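Hypothetical protein TTHA0636 (Thermus thermophilus HB8, PDB 1WWP) is of unknown function but probably acts as a helical substrate-binding partner of a nucleotidyltransferase. Local coordinates at residues 33-36 with 37-40; 41-44 with 45-49. One frame throughout, in Å; residues are numbered along the deposited sequence.

Contact 1: 33-36 with 37-40; sequences TFEA and FWKA
The first torsion of W38 sets CG between its backbone N and carbonyl carbon (chi1 80°), and with chi2 at -91° this turns the CD1-NE1 edge of the indole back toward E35. E35 bends at chi2 (-59°) and brings its carboxylate to the indole edge. There W38 NE1 donates to E35 OE1 at 3.2 Å. The bond is fairly straight and lies in the indole plane. It meets OE1 from above the carboxylate plane, and the two flat groups stand nearly perpendicular. The other carboxylate oxygen, OE2, forms a salt bridge with R84 of helix 71-86.

F34 lies one turn before W38, and its CE1 is 3.8 Å from W38 CD1. The two ring planes are inclined to each other, neither stacked nor edge-to-face. F34 also packs on M80 and V81, while W38 packs on P56 and V59. Each N-H of 37-40 bonds to the carbonyl four residues earlier, as in W38 N to F34 O at 2.9 Å. K39 lays its CE over one indole face near the rim.

The carboxylate thus has a neutral N-H donor on one oxygen and a cationic partner on the other. This pairing probably favours its charged form and limits rotation of both E35 and the buried indole.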
loop_
_atom_site.group_PDB
_atom_site.type_symbol
_atom_site.label_atom_id
_atom_site.label_comp_id
_atom_site.label_asym_id
_atom_site.label_seq_id
_atom_site.Cartn_x
_atom_site.Cartn_y
_atom_site.Cartn_z
ATOM N N THR A 33 2.991 -4.502 -7.862
ATOM C CA THR A 33 3.704 -4.657 -9.116
ATOM C C THR A 33 5.057 -3.962 -8.993
ATOM O O THR A 33 6.077 -4.433 -9.500
ATOM C CB THR A 33 2.934 -4.009 -10.292
ATOM O OG1 THR A 33 1.706 -4.716 -10.506
ATOM C CG2 THR A 33 3.794 -4.027 -11.561
ATOM N N PHE A 34 5.047 -2.816 -8.328
ATOM C CA PHE A 34 6.265 -2.048 -8.102
ATOM C C PHE A 34 7.263 -2.864 -7.285
ATOM O O PHE A 34 8.436 -2.970 -7.639
ATOM C CB PHE A 34 5.926 -0.779 -7.330
ATOM C CG PHE A 34 7.124 -0.014 -6.870
ATOM C CD1 PHE A 34 7.633 -0.197 -5.582
ATOM C CD2 PHE A 34 7.734 0.914 -7.710
ATOM C CE1 PHE A 34 8.727 0.539 -5.138
ATOM C CE2 PHE A 34 8.834 1.657 -7.276
ATOM C CZ PHE A 34 9.330 1.465 -5.984
ATOM N N GLU A 35 6.786 -3.415 -6.173
ATOM C CA GLU A 35 7.642 -4.202 -5.298
ATOM C C GLU A 35 8.259 -5.367 -6.055
ATOM O O GLU A 35 9.450 -5.644 -5.914
ATOM C CB GLU A 35 6.850 -4.715 -4.100
ATOM C CG GLU A 35 6.150 -3.607 -3.283
ATOM C CD GLU A 35 7.104 -2.538 -2.717
ATOM O OE1 GLU A 35 8.241 -2.883 -2.318
ATOM O OE2 GLU A 35 6.699 -1.356 -2.652
ATOM N N ALA A 36 7.453 -6.049 -6.863
ATOM C CA ALA A 36 7.956 -7.175 -7.642
ATOM C C ALA A 36 8.902 -6.663 -8.713
ATOM O O ALA A 36 9.867 -7.322 -9.080
ATOM C CB ALA A 36 6.802 -7.941 -8.298
ATOM N N PHE A 37 8.629 -5.469 -9.217
ATOM C CA PHE A 37 9.476 -4.917 -10.255
ATOM C C PHE A 37 10.893 -4.558 -9.768
ATOM O O PHE A 37 11.871 -4.982 -10.365
ATOM C CB PHE A 37 8.818 -3.684 -10.867
ATOM C CG PHE A 37 9.657 -3.016 -11.902
ATOM C CD1 PHE A 37 9.855 -3.609 -13.142
ATOM C CD2 PHE A 37 10.295 -1.805 -11.622
ATOM C CE1 PHE A 37 10.678 -3.010 -14.102
ATOM C CE2 PHE A 37 11.119 -1.198 -12.567
ATOM C CZ PHE A 37 11.312 -1.804 -13.818
ATOM N N TRP A 38 11.025 -3.797 -8.686
ATOM C CA TRP A 38 12.383 -3.426 -8.269
ATOM C C TRP A 38 13.164 -4.620 -7.751
ATOM O O TRP A 38 14.381 -4.675 -7.881
ATOM C CB TRP A 38 12.360 -2.272 -7.257
ATOM C CG TRP A 38 12.060 -2.612 -5.851
ATOM C CD1 TRP A 38 10.840 -2.641 -5.251
ATOM C CD2 TRP A 38 13.020 -2.874 -4.827
ATOM N NE1 TRP A 38 10.978 -2.895 -3.905
ATOM C CE2 TRP A 38 12.307 -3.042 -3.619
ATOM C CE3 TRP A 38 14.418 -2.971 -4.812
ATOM C CZ2 TRP A 38 12.941 -3.308 -2.407
ATOM C CZ3 TRP A 38 15.055 -3.236 -3.606
ATOM C CH2 TRP A 38 14.314 -3.400 -2.418
ATOM N N LYS A 39 12.448 -5.602 -7.218
ATOM C CA LYS A 39 13.082 -6.822 -6.736
ATOM C C LYS A 39 13.670 -7.611 -7.896
ATOM O O LYS A 39 14.753 -8.188 -7.783
ATOM C CB LYS A 39 12.073 -7.680 -5.965
ATOM C CG LYS A 39 11.754 -7.128 -4.583
ATOM C CD LYS A 39 13.036 -7.010 -3.804
ATOM C CE LYS A 39 12.793 -6.572 -2.386
ATOM N NZ LYS A 39 14.118 -6.438 -1.714
ATOM N N ALA A 40 12.974 -7.635 -9.025
ATOM C CA ALA A 40 13.486 -8.371 -10.184
ATOM C C ALA A 40 14.732 -7.658 -10.723
ATOM O O ALA A 40 15.699 -8.293 -11.154
ATOM C CB ALA A 40 12.395 -8.474 -11.289
#

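Contact 2: 41-44 with 45-49; sequences LQAY and LREKE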
loop_
_atom_site.group_PDB
_atom_site.type_symbol
_atom_site.label_atom_id
_atom_site.label_comp_id
_atom_site.label_asym_id
_atom_site.label_seq_id
_atom_site.Cartn_x
_atom_site.Cartn_y
_atom_site.Cartn_z
ATOM N N LEU A 41 14.696 -6.334 -10.736
ATOM C CA LEU A 41 15.850 -5.551 -11.194
ATOM C C LEU A 41 17.035 -5.787 -10.229
ATOM O O LEU A 41 18.163 -5.989 -10.656
ATOM C CB LEU A 41 15.509 -4.057 -11.207
ATOM C CG LEU A 41 15.017 -3.413 -12.503
ATOM C CD1 LEU A 41 14.825 -1.905 -12.283
ATOM C CD2 LEU A 41 16.041 -3.636 -13.597
ATOM N N GLN A 42 16.753 -5.756 -8.929
ATOM C CA GLN A 42 17.797 -5.977 -7.925
ATOM C C GLN A 42 18.499 -7.330 -8.135
ATOM O O GLN A 42 19.724 -7.394 -8.177
ATOM C CB GLN A 42 17.187 -5.895 -6.518
ATOM C CG GLN A 42 18.169 -6.196 -5.399
ATOM C CD GLN A 42 17.493 -6.294 -4.043
ATOM O OE1 GLN A 42 16.524 -7.036 -3.862
ATOM N NE2 GLN A 42 18.007 -5.548 -3.080
ATOM N N ALA A 43 17.715 -8.399 -8.296
ATOM C CA ALA A 43 18.252 -9.748 -8.516
ATOM C C ALA A 43 19.017 -9.822 -9.821
ATOM O O ALA A 43 20.063 -10.470 -9.911
ATOM C CB ALA A 43 17.116 -10.772 -8.537
ATOM N N TYR A 44 18.494 -9.157 -10.844
ATOM C CA TYR A 44 19.148 -9.164 -12.139
ATOM C C TYR A 44 20.515 -8.462 -12.049
ATOM O O TYR A 44 21.516 -8.948 -12.570
ATOM C CB TYR A 44 18.288 -8.435 -13.162
ATOM C CG TYR A 44 18.913 -8.365 -14.537
ATOM C CD1 TYR A 44 18.769 -9.410 -15.443
ATOM C CD2 TYR A 44 19.659 -7.255 -14.928
ATOM C CE1 TYR A 44 19.343 -9.353 -16.701
ATOM C CE2 TYR A 44 20.241 -7.188 -16.186
ATOM C CZ TYR A 44 20.077 -8.242 -17.069
ATOM O OH TYR A 44 20.642 -8.186 -18.325
ATOM N N LEU A 45 20.534 -7.291 -11.429
ATOM C CA LEU A 45 21.776 -6.534 -11.300
ATOM C C LEU A 45 22.785 -7.363 -10.498
ATOM O O LEU A 45 23.972 -7.377 -10.801
ATOM C CB LEU A 45 21.494 -5.197 -10.608
ATOM C CG LEU A 45 20.818 -4.153 -11.508
ATOM C CD1 LEU A 45 20.227 -3.055 -10.660
ATOM C CD2 LEU A 45 21.833 -3.605 -12.528
ATOM N N ARG A 46 22.289 -8.077 -9.497
ATOM C CA ARG A 46 23.147 -8.907 -8.668
ATOM C C ARG A 46 23.763 -10.058 -9.452
ATOM O O ARG A 46 24.982 -10.197 -9.512
ATOM C CB ARG A 46 22.349 -9.471 -7.491
ATOM C CG ARG A 46 23.191 -10.240 -6.471
ATOM C CD ARG A 46 22.364 -10.623 -5.257
ATOM N NE ARG A 46 23.122 -11.441 -4.318
ATOM C CZ ARG A 46 22.633 -11.916 -3.174
ATOM N NH1 ARG A 46 21.382 -11.649 -2.820
ATOM N NH2 ARG A 46 23.394 -12.669 -2.387
ATOM N N GLU A 47 22.910 -10.862 -10.075
ATOM C CA GLU A 47 23.336 -12.035 -10.827
ATOM C C GLU A 47 24.026 -11.804 -12.164
ATOM O O GLU A 47 25.004 -12.486 -12.493
ATOM C CB GLU A 47 22.133 -12.963 -11.044
ATOM C CG GLU A 47 21.488 -13.476 -9.748
ATOM C CD GLU A 47 20.212 -14.278 -9.989
ATOM O OE1 GLU A 47 19.160 -13.674 -10.303
ATOM O OE2 GLU A 47 20.265 -15.523 -9.870
ATOM N N LYS A 48 23.527 -10.855 -12.941
ATOM C CA LYS A 48 24.104 -10.594 -14.258
ATOM C C LYS A 48 25.178 -9.506 -14.310
ATOM O O LYS A 48 26.006 -9.510 -15.216
ATOM C CB LYS A 48 23.000 -10.207 -15.241
ATOM C CG LYS A 48 21.732 -11.036 -15.160
ATOM C CD LYS A 48 21.878 -12.415 -15.774
ATOM C CE LYS A 48 20.511 -13.080 -15.893
ATOM N NZ LYS A 48 20.617 -14.508 -16.298
ATOM N N GLU A 49 25.157 -8.558 -13.376
ATOM C CA GLU A 49 26.151 -7.469 -13.407
ATOM C C GLU A 49 27.147 -7.492 -12.238
ATOM O O GLU A 49 28.243 -6.945 -12.348
ATOM C CB GLU A 49 25.442 -6.108 -13.412
ATOM C CG GLU A 49 24.408 -5.927 -14.509
ATOM C CD GLU A 49 24.943 -6.265 -15.894
ATOM O OE1 GLU A 49 26.113 -5.921 -16.202
ATOM O OE2 GLU A 49 24.178 -6.866 -16.686
#
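Y44 and K48, one helical turn apart, make the main side-chain contact by CH-pi packing. K48 CG lies over one face of the Y44 ring, 3.6 Å from the ring centroid and displaced toward the rim. Its closest ring atom is Y44 CE1, at 3.3 Å. K48 CG stands anti to the carbonyl carbon, beside the backbone N (chi1 -43°), which puts it over the ring. The bend at chi2 (-75°) directs the rest of the lysine chain, which crosses the tyrosine at about a right angle. E49 approaches the same ring obliquely, with OE2 4.0 Å from Y44 CE2. With an alanine in place of Y44, the aliphatic part of K48 would probably lose the aromatic face it rests on and be freer to turn.

Polar contacts of the side chains lead elsewhere. Y44 OH makes a weak hydrogen bond to R119 O, at the C-terminal residue. Q42 NE2 bonds to G53 O, and Q42 OE1 accepts from K39 NZ.

Main-chain hydrogen bonds join the two segments. L45 N donates to L41 O at 2.8 Å, and E47 N donates to A43 O at 2.9 Å. R46 N to Q42 O and K48 N to Y44 O continue the pattern. The helix also takes a pi-type turn at 45-49.

Apolar contacts occupy the inner side. L41 and L45 both pack on V59 of helix 56-66, and L41 also meets L68 and L117.

These contacts are typical of an amphipathic alpha-helix: leucines face a helical bundle, and an i to i+4 Tyr-Lys pair lies along the flank.

Overall arrangement
Both contacts are local and follow one another along helix 20-49, with centres 13 Å apart. Contact 1 lies deeper, about 7 Å from the chain centre to its own centre. There the helix meets helices 56-66, 71-86 and 93-116, and aromatic rings dominate, with a carboxylate paired with an arginine and the indole N-H. It also reaches the second subunit, whose V88 packs on E35. Contact 2 lies about 17 Å out by the same measure, toward the end of the helix. Its leucines still touch helix 56-66, but its lysine, arginine and glutamates lie toward the surface, and no other subunit of the assembly touches it. Both share helical main-chain bonding. Their side chains differ: an aromatic-acid pair tied to neighbouring helices, against an aliphatic lysine chain on a partly exposed ring.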